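Local structure of DNA protection during starvation protein (1TJO) at residues Gln29-Leu34 with Glu83-Leu88; Leu38-Val43 with Ala101-Asp106; Gln47-His52 with Glu69-Ala74; Asp128-Thr133 with Glu158-Ala163. The protein probably protects DNA from oxidative damage by oxidising Fe(2+) with hydrogen peroxide and storing the iron as a ferric mineral inside a hollow twelve-subunit sphere. One frame throughout, in Å; residues are numbered along the deposited sequence.

Overall arrangement
Contacts 1 and 3 both join helix 24-54 to helix 60-87, on opposite sides of the chain's centre, while contact 4 joins helices 115-142 and 146-169, the other pair of the four-helix bundle. All three are buried and rely on apolar side chains across the segments. They differ in their surroundings: contacts 1 and 3 carry iron ligands that complete their sites with a neighbouring subunit, whereas contact 4 holds no metal ligand and has an ion-paired glutamate at its border. Contact 2, partly buried, fastens the connection between the helix pairs to helix 24-54, and it is the one with hydrogen bonds across its segments. It touches both contact 3 and contact 4.

Contact 1: Gln29-Leu34 with Glu83-Leu88; sequences QCVDAL and ERVQAL. With FE (Fe (III) ion), chain F; MG (magnesium ion), chain Q.
Val-31 and Leu-34 both pack on Val-85 where helices 24-54 and 60-87 of the ferritin-like four-helix bundle run antiparallel, the axes of the short segments 9.4 Å apart at 158°. Across the segments the contact is apolar. The two valines cross at about a right angle, Val-31 CG1 meeting Val-85 CG1 at 3.9 Å. With CG1 of Val-31 anti to the backbone N (chi1 162°), its CG2 is left to face Leu-88 CB. The CG2 of Val-85 presses instead on Leu-34 CB, at 3.6 Å. Leu-88 slides past Val-31 in the opposite sense and brings CD1 to 3.9 Å from Cys-30 CB. Leu-34 CD1 rests 3.8 Å from Arg-84 CG, on the aliphatic root of the arginine.

The polar ends of Arg-84, Gln-86 and Glu-83 bond outside the two segments. The Arg-84 guanidinium, with Leu-88 CD2 above one face toward its rim, makes salt bridges to Asp-145 and to Glu-160 of a neighbouring subunit. Two metal ions are bound: Gln-86, implicated in iron translocation, holds magnesium through OE1 at 2.4 Å. At the inter-subunit iron site, completed by Asp-79 and by His-52 of another subunit, the extended Glu-83 reaches the iron with OE1 at 1.9 Å.

Contact 2: Leu38-Val43 with Ala101-Asp106; sequences LANVYV and AEASVD
Asn-40 OD1 is gripped by two consecutive backbone N-H groups of the 101-106 segment. Ser-104 N lies 2.8 Å from Asn-40 OD1, in the carbonyl plane and on a lone pair, although the N-H...O angle is only 131°. Val-105 N reaches the same Asn-40 OD1 over a longer 3.2 Å and from above the plane, 41° out of it. The other half of the amide is used too: Asn-40 ND2 donates to Ser-104 OG at 3.1 Å, slightly tilted from the amide plane. Three bonds thus fix the rotation of the amide and tie it to backbone and side chain of the loop alike. The Asn-40 CG stands anti to the carbonyl carbon (chi1 -77°), which swings the amide across to the loop, and Val-105 CG1 packs 3.6 Å from Asn-40 CG. With an alanine in place of Asn-40, the N-H groups of Ser-104 and Val-105 would probably lose their shared acceptor, and the loop would be likely to shift more freely.

Apolar contacts flank the amide. Ala-39 CB sits against the peptide joining Glu-102 to Ala-103, 3.7 Å from Ala-103 N. One turn further along the helix, Val-43 CG1 meets Ala-103 CB at 3.6 Å. Beyond the segments, Asn-40 also packs on Ile-129, and Val-105 on Ile-125. The contact docks the chain following helix 96-102 onto the first long helix; a short helix in the connection between the second and third bundle helices is characteristic of the Dps fold.

Contact 3: Gln47-His52 with Glu69-Ala74; sequences QLKKHH and EAAETA. With FE (Fe (III) ion), chain J.
His-52, one helical turn beyond the Leu-48 that packs on Ala-71, presents its ring edge to an iron ion: NE2 binds at 2.2 Å, and an iron-bound water lies at the edge in the ring plane. The ring stacks on that of His-64, whose carbonyl oxygen accepts from His-52 ND1, so that the ligand's rotation is fixed from behind. The neighbouring His-51 ring has Gln-47 O 3.3 Å above one face, offset toward the rim. This is the antiparallel pairing of helices 24-54 and 60-87 in the ferritin-like four-helix bundle, at the iron site that Dps subunits share: Asp-79 and Glu-83 of a neighbouring subunit bind the same metal.

Between the helices themselves alanines allow a close approach, the segment axes coming to 8.7 Å at 163°. Leu-48 carries most of the apolar contact. Its CG, anti to the carbonyl carbon (chi1 -71°), leads CD1 over the backbone to 3.6 Å from Ala-70 O, and the same methyl lies 3.9 Å from Ala-70 CB. Nearer the root, Leu-48 CB meets Ala-71 CB at 3.9 Å. Lys-49 is folded by successive bends; its NZ hydrogen-bonds to Asp-79 of the neighbouring subunit, setting a second-shell donor beside an iron ligand, while Lys-49 CD lies over the Ala-71 CB methyl at 3.7 Å.

Contact 4: Asp128-Thr133 with Glu158-Ala163; sequences DIIEAT and ELEDDA
Ile-130 places its CG1 anti to the carbonyl carbon (chi1 -79°) and extends onward (chi2 161°), carrying CD1 across to Ala-163 CB at 3.8 Å. Its CG2 branch lies beside the carbonyl carbon and meets Glu-160 OE2 at 3.8 Å. The two helices, 115-142 and 146-169, form an antiparallel pair of the ferritin-like four-helix bundle, and their segment axes stay 10.2 Å apart, farther than in contacts 1 and 3, with Ile-130 and Glu-160 reaching across.

Glu-160, extended beyond CG, runs obliquely across Ile-130, with Glu-160 CG 3.9 Å from Ile-130 CD1. Its carboxylate is held by salt bridges on both oxygens, OE2 to Arg-134 and OE1 to Arg-84 of a neighbouring subunit, which probably offsets its charge beside the apolar contact. Replacing Ile-130 by an alanine would probably open a gap between the helices and leave Ala-163 CB and Glu-160 CG without their packing partner.

On the bundle-facing side, Ile-129 and Leu-159 cross at about a right angle, Ile-129 CG2 touching Leu-159 CD2 at 4.0 Å. The carbonyl of Ile-129 is gripped twice, Thr-133 N and Thr-133 OG1 arriving from opposite faces of its plane, with Thr-133 OG1 2.7 Å from Ile-129 O.

Contact 1: Gln29-Leu34 with Glu83-Leu88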
loop_
_atom_site.group_PDB
_atom_site.type_symbol
_atom_site.label_atom_id
_atom_site.label_comp_id
_atom_site.label_asym_id
_atom_site.label_seq_id
_atom_site.Cartn_x
_atom_site.Cartn_y
_atom_site.Cartn_z
ATOM N N GLN A 29 21.680 34.479 16.098
ATOM C CA GLN A 29 20.744 35.311 15.328
ATOM C C GLN A 29 19.619 34.487 14.729
ATOM O O GLN A 29 18.461 34.861 14.806
ATOM C CB GLN A 29 21.469 36.048 14.208
ATOM C CG GLN A 29 22.382 37.111 14.735
ATOM C CD GLN A 29 23.224 37.758 13.638
ATOM O OE1 GLN A 29 22.718 38.562 12.858
ATOM N NE2 GLN A 29 24.499 37.395 13.570
ATOM N N CYS A 30 19.987 33.342 14.179
ATOM C CA CYS A 30 19.011 32.412 13.633
ATOM C C CYS A 30 18.111 31.862 14.737
ATOM O O CYS A 30 16.933 31.781 14.552
ATOM C CB CYS A 30 19.705 31.282 12.891
ATOM S SG CYS A 30 20.230 31.762 11.199
ATOM N N VAL A 31 18.668 31.461 15.879
ATOM C CA VAL A 31 17.876 30.862 16.945
ATOM C C VAL A 31 16.881 31.851 17.505
ATOM O O VAL A 31 15.770 31.504 17.789
ATOM C CB VAL A 31 18.768 30.284 18.042
ATOM C CG1 VAL A 31 18.006 30.050 19.349
ATOM C CG2 VAL A 31 19.426 29.047 17.559
ATOM N N ASP A 32 17.282 33.107 17.668
ATOM C CA ASP A 32 16.365 34.139 18.144
ATOM C C ASP A 32 15.127 34.211 17.269
ATOM O O ASP A 32 13.973 34.284 17.773
ATOM C CB ASP A 32 17.053 35.515 18.178
ATOM C CG ASP A 32 18.131 35.627 19.263
ATOM O OD1 ASP A 32 18.293 34.696 20.094
ATOM O OD2 ASP A 32 18.858 36.648 19.347
ATOM N N ALA A 33 15.352 34.092 15.967
ATOM C CA ALA A 33 14.266 34.177 15.002
ATOM C C ALA A 33 13.406 32.918 15.038
ATOM O O ALA A 33 12.187 33.008 15.125
ATOM C CB ALA A 33 14.804 34.383 13.646
ATOM N N LEU A 34 14.046 31.754 14.983
ATOM C CA LEU A 34 13.325 30.495 14.951
ATOM C C LEU A 34 12.484 30.296 16.240
ATOM O O LEU A 34 11.363 29.799 16.180
ATOM C CB LEU A 34 14.302 29.335 14.773
ATOM C CG LEU A 34 15.039 29.281 13.421
ATOM C CD1 LEU A 34 16.154 28.310 13.503
ATOM C CD2 LEU A 34 14.087 28.896 12.336
ATOM N N GLU A 83 13.485 21.610 16.195
ATOM C CA GLU A 83 14.660 20.775 15.950
ATOM C C GLU A 83 15.837 21.588 15.368
ATOM O O GLU A 83 16.983 21.291 15.684
ATOM C CB GLU A 83 14.295 19.588 15.079
ATOM C CG GLU A 83 13.311 18.718 15.882
ATOM C CD GLU A 83 12.940 17.401 15.246
ATOM O OE1 GLU A 83 12.146 16.613 15.846
ATOM O OE2 GLU A 83 13.464 17.145 14.160
ATOM N N ARG A 84 15.528 22.598 14.570
ATOM C CA ARG A 84 16.583 23.480 14.028
ATOM C C ARG A 84 17.206 24.347 15.116
ATOM O O ARG A 84 18.426 24.513 15.149
ATOM C CB ARG A 84 16.057 24.304 12.852
ATOM C CG ARG A 84 17.138 24.969 12.042
ATOM C CD ARG A 84 18.071 23.962 11.367
ATOM N NE ARG A 84 19.090 24.657 10.610
ATOM C CZ ARG A 84 20.165 24.064 10.092
ATOM N NH1 ARG A 84 20.320 22.735 10.196
ATOM N NH2 ARG A 84 21.078 24.812 9.454
ATOM N N VAL A 85 16.397 24.895 16.025
ATOM C CA VAL A 85 16.948 25.598 17.185
ATOM C C VAL A 85 17.927 24.719 17.925
ATOM O O VAL A 85 19.036 25.146 18.210
ATOM C CB VAL A 85 15.869 26.010 18.158
ATOM C CG1 VAL A 85 16.418 26.518 19.505
ATOM C CG2 VAL A 85 15.032 27.131 17.502
ATOM N N GLN A 86 17.517 23.493 18.198
ATOM C CA GLN A 86 18.380 22.559 18.903
ATOM C C GLN A 86 19.653 22.199 18.107
ATOM O O GLN A 86 20.734 22.207 18.682
ATOM C CB GLN A 86 17.584 21.324 19.284
ATOM C CG GLN A 86 18.027 20.694 20.539
ATOM C CD GLN A 86 19.197 19.860 20.264
ATOM O OE1 GLN A 86 20.109 19.700 21.085
ATOM N NE2 GLN A 86 19.231 19.350 19.074
ATOM N N ALA A 87 19.532 22.020 16.796
ATOM C CA ALA A 87 20.665 21.693 15.945
ATOM C C ALA A 87 21.694 22.796 15.932
ATOM O O ALA A 87 22.890 22.506 15.828
ATOM C CB ALA A 87 20.259 21.358 14.550
ATOM N N LEU A 88 21.227 24.036 16.062
ATOM C CA LEU A 88 22.104 25.201 16.078
ATOM C C LEU A 88 22.630 25.519 17.483
ATOM O O LEU A 88 23.288 26.540 17.678
ATOM C CB LEU A 88 21.394 26.393 15.488
ATOM C CG LEU A 88 21.056 26.312 13.996
ATOM C CD1 LEU A 88 20.304 27.503 13.604
ATOM C CD2 LEU A 88 22.281 26.157 13.133
HETATM FE FE FE F . 10.461 15.754 15.647
HETATM MG MG MG Q . 22.453 19.206 20.777
HETATM O O HOH W 1 22.584 19.987 18.821
HETATM O O HOH W 2 8.413 14.852 15.519
HETATM O O HOH W 3 11.052 14.380 14.405
HETATM O O HOH W 4 22.977 20.873 22.018
HETATM O O HOH W 5 24.490 18.760 20.636
#

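Contact 2: Leu38-Val43 with Ala101-Asp106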
loop_
_atom_site.group_PDB
_atom_site.type_symbol
_atom_site.label_atom_id
_atom_site.label_comp_id
_atom_site.label_asym_id
_atom_site.label_seq_id
_atom_site.Cartn_x
_atom_site.Cartn_y
_atom_site.Cartn_z
ATOM N N LEU A 38 8.624 29.640 16.522
ATOM C CA LEU A 38 8.111 28.459 17.190
ATOM C C LEU A 38 6.982 28.776 18.144
ATOM O O LEU A 38 6.010 28.084 18.220
ATOM C CB LEU A 38 9.261 27.787 17.934
ATOM C CG LEU A 38 8.897 26.636 18.891
ATOM C CD1 LEU A 38 8.238 25.508 18.160
ATOM C CD2 LEU A 38 10.163 26.116 19.540
ATOM N N ALA A 39 7.157 29.812 18.935
ATOM C CA ALA A 39 6.148 30.194 19.935
ATOM C C ALA A 39 4.852 30.565 19.228
ATOM O O ALA A 39 3.738 30.123 19.589
ATOM C CB ALA A 39 6.673 31.325 20.772
ATOM N N ASN A 40 4.959 31.353 18.184
ATOM C CA ASN A 40 3.770 31.757 17.418
ATOM C C ASN A 40 3.100 30.562 16.724
ATOM O O ASN A 40 1.889 30.445 16.750
ATOM C CB ASN A 40 4.148 32.827 16.401
ATOM C CG ASN A 40 4.313 34.167 17.022
ATOM O OD1 ASN A 40 3.750 34.442 18.079
ATOM N ND2 ASN A 40 5.116 35.021 16.377
ATOM N N VAL A 41 3.885 29.628 16.232
ATOM C CA VAL A 41 3.330 28.489 15.499
ATOM C C VAL A 41 2.633 27.541 16.466
ATOM O O VAL A 41 1.608 26.977 16.122
ATOM C CB VAL A 41 4.401 27.790 14.643
ATOM C CG1 VAL A 41 3.868 26.495 14.084
ATOM C CG2 VAL A 41 4.835 28.665 13.507
ATOM N N TYR A 42 3.150 27.377 17.687
ATOM C CA TYR A 42 2.470 26.531 18.658
ATOM C C TYR A 42 1.163 27.137 19.216
ATOM O O TYR A 42 0.218 26.420 19.476
ATOM C CB TYR A 42 3.392 26.030 19.780
ATOM C CG TYR A 42 3.727 24.534 19.603
ATOM C CD1 TYR A 42 5.023 24.098 19.703
ATOM C CD2 TYR A 42 2.728 23.592 19.418
ATOM C CE1 TYR A 42 5.348 22.784 19.571
ATOM C CE2 TYR A 42 3.049 22.258 19.278
ATOM C CZ TYR A 42 4.360 21.863 19.359
ATOM O OH TYR A 42 4.706 20.519 19.201
ATOM N N VAL A 43 1.117 28.464 19.348
ATOM C CA VAL A 43 -0.128 29.141 19.673
ATOM C C VAL A 43 -1.149 28.940 18.539
ATOM O O VAL A 43 -2.296 28.641 18.799
ATOM C CB VAL A 43 0.034 30.642 20.054
ATOM C CG1 VAL A 43 0.789 30.764 21.381
ATOM C CG2 VAL A 43 0.729 31.373 19.037
ATOM N N ALA A 101 3.796 32.795 26.309
ATOM C CA ALA A 101 4.475 34.028 26.787
ATOM C C ALA A 101 5.394 34.652 25.721
ATOM O O ALA A 101 5.520 35.881 25.574
ATOM C CB ALA A 101 5.280 33.709 28.025
ATOM N N GLU A 102 6.089 33.794 24.992
ATOM C CA GLU A 102 7.024 34.225 23.977
ATOM C C GLU A 102 6.346 34.516 22.649
ATOM O O GLU A 102 6.994 35.069 21.780
ATOM C CB GLU A 102 8.088 33.147 23.795
ATOM C CG GLU A 102 8.939 32.944 25.047
ATOM C CD GLU A 102 10.008 34.025 25.216
ATOM O OE1 GLU A 102 10.686 33.997 26.246
ATOM O OE2 GLU A 102 10.156 34.903 24.357
ATOM N N ALA A 103 5.069 34.146 22.488
ATOM C CA ALA A 103 4.344 34.407 21.243
ATOM C C ALA A 103 3.938 35.875 21.198
ATOM O O ALA A 103 3.541 36.449 22.222
ATOM C CB ALA A 103 3.118 33.515 21.121
ATOM N N SER A 104 4.068 36.469 20.021
ATOM C CA SER A 104 3.637 37.845 19.749
ATOM C C SER A 104 2.210 37.927 19.220
ATOM O O SER A 104 1.578 38.994 19.271
ATOM C CB SER A 104 4.568 38.493 18.728
ATOM O OG SER A 104 4.561 37.813 17.478
ATOM N N VAL A 105 1.683 36.810 18.737
ATOM C CA VAL A 105 0.362 36.826 18.145
ATOM C C VAL A 105 -0.722 36.875 19.203
ATOM O O VAL A 105 -0.492 36.571 20.339
ATOM C CB VAL A 105 0.145 35.643 17.206
ATOM C CG1 VAL A 105 1.144 35.687 16.080
ATOM C CG2 VAL A 105 0.268 34.325 17.952
ATOM N N ASP A 106 -1.924 37.221 18.777
ATOM C CA ASP A 106 -3.070 37.376 19.663
ATOM C C ASP A 106 -3.806 36.056 19.785
ATOM O O ASP A 106 -4.112 35.445 18.781
ATOM C CB ASP A 106 -4.041 38.400 19.090
ATOM C CG ASP A 106 -3.392 39.731 18.853
ATOM O OD1 ASP A 106 -2.813 40.278 19.812
ATOM O OD2 ASP A 106 -3.375 40.262 17.731
#

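Contact 3: Gln47-His52 with Glu69-Ala74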
loop_
_atom_site.group_PDB
_atom_site.type_symbol
_atom_site.label_atom_id
_atom_site.label_comp_id
_atom_site.label_asym_id
_atom_site.label_seq_id
_atom_site.Cartn_x
_atom_site.Cartn_y
_atom_site.Cartn_z
ATOM N N GLN A 47 -4.803 26.977 18.726
ATOM C CA GLN A 47 -6.044 27.664 18.367
ATOM C C GLN A 47 -6.762 26.986 17.194
ATOM O O GLN A 47 -7.986 26.916 17.169
ATOM C CB GLN A 47 -5.774 29.097 18.016
ATOM C CG GLN A 47 -7.061 29.901 17.921
ATOM C CD GLN A 47 -6.876 31.385 18.226
ATOM O OE1 GLN A 47 -6.660 31.759 19.379
ATOM N NE2 GLN A 47 -6.952 32.226 17.192
ATOM N N LEU A 48 -5.983 26.403 16.289
ATOM C CA LEU A 48 -6.551 25.603 15.202
ATOM C C LEU A 48 -7.228 24.375 15.803
ATOM O O LEU A 48 -8.324 23.992 15.388
ATOM C CB LEU A 48 -5.473 25.190 14.204
ATOM C CG LEU A 48 -4.910 26.301 13.343
ATOM C CD1 LEU A 48 -3.744 25.834 12.537
ATOM C CD2 LEU A 48 -5.933 26.908 12.395
ATOM N N LYS A 49 -6.556 23.754 16.767
ATOM C CA LYS A 49 -7.163 22.623 17.485
ATOM C C LYS A 49 -8.459 23.020 18.135
ATOM O O LYS A 49 -9.440 22.356 17.962
ATOM C CB LYS A 49 -6.214 22.039 18.534
ATOM C CG LYS A 49 -5.039 21.211 17.984
ATOM C CD LYS A 49 -5.490 20.110 17.111
ATOM C CE LYS A 49 -6.017 18.958 17.822
ATOM N NZ LYS A 49 -5.490 17.641 17.172
ATOM N N LYS A 50 -8.485 24.150 18.844
ATOM C CA LYS A 50 -9.710 24.644 19.444
ATOM C C LYS A 50 -10.827 24.758 18.416
ATOM O O LYS A 50 -11.945 24.328 18.639
ATOM C CB LYS A 50 -9.467 26.032 20.006
ATOM C CG LYS A 50 -10.696 26.643 20.594
ATOM C CD LYS A 50 -10.345 28.001 21.172
ATOM C CE LYS A 50 -11.561 28.620 21.797
ATOM N NZ LYS A 50 -11.367 30.031 22.290
ATOM N N HIS A 51 -10.539 25.411 17.315
ATOM C CA HIS A 51 -11.551 25.621 16.286
ATOM C C HIS A 51 -12.021 24.326 15.619
ATOM O O HIS A 51 -13.223 24.202 15.346
ATOM C CB HIS A 51 -11.069 26.669 15.301
ATOM C CG HIS A 51 -10.850 28.002 15.951
ATOM N ND1 HIS A 51 -10.091 29.000 15.387
ATOM C CD2 HIS A 51 -11.296 28.487 17.136
ATOM C CE1 HIS A 51 -10.077 30.043 16.207
ATOM N NE2 HIS A 51 -10.802 29.758 17.272
ATOM N N HIS A 52 -11.079 23.412 15.340
ATOM C CA HIS A 52 -11.370 22.022 14.930
ATOM C C HIS A 52 -12.349 21.312 15.881
ATOM O O HIS A 52 -13.317 20.754 15.466
ATOM C CB HIS A 52 -10.021 21.316 14.806
ATOM C CG HIS A 52 -10.056 19.823 14.764
ATOM N ND1 HIS A 52 -10.353 19.124 13.610
ATOM C CD2 HIS A 52 -9.683 18.907 15.677
ATOM C CE1 HIS A 52 -10.169 17.829 13.825
ATOM N NE2 HIS A 52 -9.786 17.663 15.080
ATOM N N GLU A 69 -6.236 19.212 9.623
ATOM C CA GLU A 69 -5.094 19.171 8.705
ATOM C C GLU A 69 -4.202 20.414 8.902
ATOM O O GLU A 69 -2.968 20.307 8.914
ATOM C CB GLU A 69 -5.566 19.123 7.262
ATOM C CG GLU A 69 -6.287 17.847 6.859
ATOM C CD GLU A 69 -6.903 17.988 5.460
ATOM O OE1 GLU A 69 -6.108 18.027 4.459
ATOM O OE2 GLU A 69 -8.168 18.117 5.346
ATOM N N ALA A 70 -4.807 21.573 9.074
ATOM C CA ALA A 70 -4.050 22.819 9.289
ATOM C C ALA A 70 -3.264 22.730 10.592
ATOM O O ALA A 70 -2.125 23.169 10.663
ATOM C CB ALA A 70 -4.922 24.026 9.304
ATOM N N ALA A 71 -3.867 22.176 11.634
ATOM C CA ALA A 71 -3.174 22.015 12.896
ATOM C C ALA A 71 -2.016 21.036 12.760
ATOM O O ALA A 71 -0.935 21.237 13.339
ATOM C CB ALA A 71 -4.136 21.539 13.973
ATOM N N GLU A 72 -2.223 19.952 12.013
ATOM C CA GLU A 72 -1.134 18.992 11.818
ATOM C C GLU A 72 0.036 19.664 11.103
ATOM O O GLU A 72 1.193 19.422 11.424
ATOM C CB GLU A 72 -1.633 17.791 11.008
ATOM C CG GLU A 72 -0.600 16.751 10.691
ATOM C CD GLU A 72 -1.238 15.566 9.967
ATOM O OE1 GLU A 72 -1.198 15.511 8.707
ATOM O OE2 GLU A 72 -1.810 14.707 10.664
ATOM N N THR A 73 -0.281 20.539 10.147
ATOM C CA THR A 73 0.755 21.276 9.413
ATOM C C THR A 73 1.498 22.158 10.393
ATOM O O THR A 73 2.715 22.198 10.382
ATOM C CB THR A 73 0.115 22.065 8.266
ATOM O OG1 THR A 73 -0.250 21.128 7.267
ATOM C CG2 THR A 73 1.094 23.049 7.617
ATOM N N ALA A 74 0.785 22.874 11.253
ATOM C CA ALA A 74 1.428 23.757 12.171
ATOM C C ALA A 74 2.295 23.006 13.142
ATOM O O ALA A 74 3.399 23.441 13.464
ATOM C CB ALA A 74 0.399 24.538 12.941
HETATM FE FE FE J . -9.538 15.752 16.133
HETATM O O HOH W 6 -10.154 14.601 14.669
HETATM O O HOH W 7 -7.484 15.506 15.120
#

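Contact 4: Asp128-Thr133 with Glu158-Ala163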
loop_
_atom_site.group_PDB
_atom_site.type_symbol
_atom_site.label_atom_id
_atom_site.label_comp_id
_atom_site.label_asym_id
_atom_site.label_seq_id
_atom_site.Cartn_x
_atom_site.Cartn_y
_atom_site.Cartn_z
ATOM N N ASP A 128 0.597 37.217 10.613
ATOM C CA ASP A 128 1.748 37.646 11.417
ATOM C C ASP A 128 2.938 36.695 11.252
ATOM O O ASP A 128 4.099 37.104 11.157
ATOM C CB ASP A 128 1.326 37.654 12.887
ATOM C CG ASP A 128 0.415 38.829 13.249
ATOM O OD1 ASP A 128 0.057 39.670 12.397
ATOM O OD2 ASP A 128 0.009 38.951 14.408
ATOM N N ILE A 129 2.638 35.390 11.207
ATOM C CA ILE A 129 3.665 34.361 11.080
ATOM C C ILE A 129 4.292 34.407 9.685
ATOM O O ILE A 129 5.474 34.236 9.530
ATOM C CB ILE A 129 3.103 32.956 11.379
ATOM C CG1 ILE A 129 2.737 32.867 12.869
ATOM C CG2 ILE A 129 4.144 31.899 11.056
ATOM C CD1 ILE A 129 2.007 31.604 13.290
ATOM N N ILE A 130 3.480 34.654 8.688
ATOM C CA ILE A 130 3.898 34.686 7.303
ATOM C C ILE A 130 4.852 35.867 7.101
ATOM O O ILE A 130 5.898 35.695 6.522
ATOM C CB ILE A 130 2.679 34.764 6.378
ATOM C CG1 ILE A 130 2.047 33.361 6.229
ATOM C CG2 ILE A 130 3.058 35.252 4.985
ATOM C CD1 ILE A 130 0.697 33.421 5.766
ATOM N N GLU A 131 4.526 37.036 7.664
ATOM C CA GLU A 131 5.403 38.192 7.515
ATOM C C GLU A 131 6.727 37.967 8.223
ATOM O O GLU A 131 7.801 38.258 7.671
ATOM C CB GLU A 131 4.740 39.464 8.044
ATOM C CG GLU A 131 3.530 39.871 7.246
ATOM C CD GLU A 131 3.031 41.255 7.619
ATOM O OE1 GLU A 131 2.204 41.370 8.544
ATOM O OE2 GLU A 131 3.505 42.224 7.004
ATOM N N ALA A 132 6.683 37.417 9.433
ATOM C CA ALA A 132 7.922 37.106 10.143
ATOM C C ALA A 132 8.766 36.049 9.460
ATOM O O ALA A 132 9.988 36.208 9.366
ATOM C CB ALA A 132 7.644 36.721 11.573
ATOM N N THR A 133 8.125 35.016 8.908
ATOM C CA THR A 133 8.860 33.966 8.260
ATOM C C THR A 133 9.594 34.490 7.044
ATOM O O THR A 133 10.712 34.098 6.764
ATOM C CB THR A 133 7.929 32.815 7.880
ATOM O OG1 THR A 133 7.351 32.305 9.103
ATOM C CG2 THR A 133 8.753 31.671 7.203
ATOM N N GLU A 158 3.452 25.953 2.966
ATOM C CA GLU A 158 2.352 25.233 3.629
ATOM C C GLU A 158 1.478 26.160 4.465
ATOM O O GLU A 158 0.245 26.072 4.415
ATOM C CB GLU A 158 2.906 24.160 4.536
ATOM C CG GLU A 158 3.760 23.098 3.850
ATOM C CD GLU A 158 3.105 22.397 2.692
ATOM O OE1 GLU A 158 1.855 22.186 2.724
ATOM O OE2 GLU A 158 3.852 22.018 1.732
ATOM N N LEU A 159 2.096 27.089 5.184
ATOM C CA LEU A 159 1.339 28.038 6.021
ATOM C C LEU A 159 0.568 29.002 5.129
ATOM O O LEU A 159 -0.600 29.317 5.432
ATOM C CB LEU A 159 2.281 28.756 6.979
ATOM C CG LEU A 159 2.823 27.951 8.154
ATOM C CD1 LEU A 159 3.083 26.516 7.884
ATOM C CD2 LEU A 159 4.071 28.658 8.719
ATOM N N GLU A 160 1.168 29.436 4.025
ATOM C CA GLU A 160 0.458 30.325 3.078
ATOM C C GLU A 160 -0.726 29.620 2.463
ATOM O O GLU A 160 -1.789 30.229 2.263
ATOM C CB GLU A 160 1.375 30.940 2.017
ATOM C CG GLU A 160 2.407 31.931 2.595
ATOM C CD GLU A 160 2.993 32.853 1.534
ATOM O OE1 GLU A 160 2.426 32.930 0.419
ATOM O OE2 GLU A 160 4.033 33.496 1.814
ATOM N N ASP A 161 -0.579 28.339 2.143
ATOM C CA ASP A 161 -1.703 27.644 1.563
ATOM C C ASP A 161 -2.861 27.604 2.536
ATOM O O ASP A 161 -4.033 27.857 2.172
ATOM C CB ASP A 161 -1.311 26.226 1.186
ATOM C CG ASP A 161 -2.312 25.588 0.235
ATOM O OD1 ASP A 161 -2.730 24.445 0.492
ATOM O OD2 ASP A 161 -2.777 26.199 -0.747
ATOM N N ASP A 162 -2.592 27.287 3.795
ATOM C CA ASP A 162 -3.691 27.263 4.765
ATOM C C ASP A 162 -4.299 28.633 5.058
ATOM O O ASP A 162 -5.499 28.760 5.193
ATOM C CB ASP A 162 -3.223 26.649 6.077
ATOM C CG ASP A 162 -2.956 25.182 5.948
ATOM O OD1 ASP A 162 -3.559 24.605 5.010
ATOM O OD2 ASP A 162 -2.241 24.538 6.724
ATOM N N ALA A 163 -3.465 29.673 5.114
ATOM C CA ALA A 163 -3.971 31.041 5.274
ATOM C C ALA A 163 -4.901 31.425 4.130
ATOM O O ALA A 163 -5.962 32.017 4.328
ATOM C CB ALA A 163 -2.838 32.017 5.361
#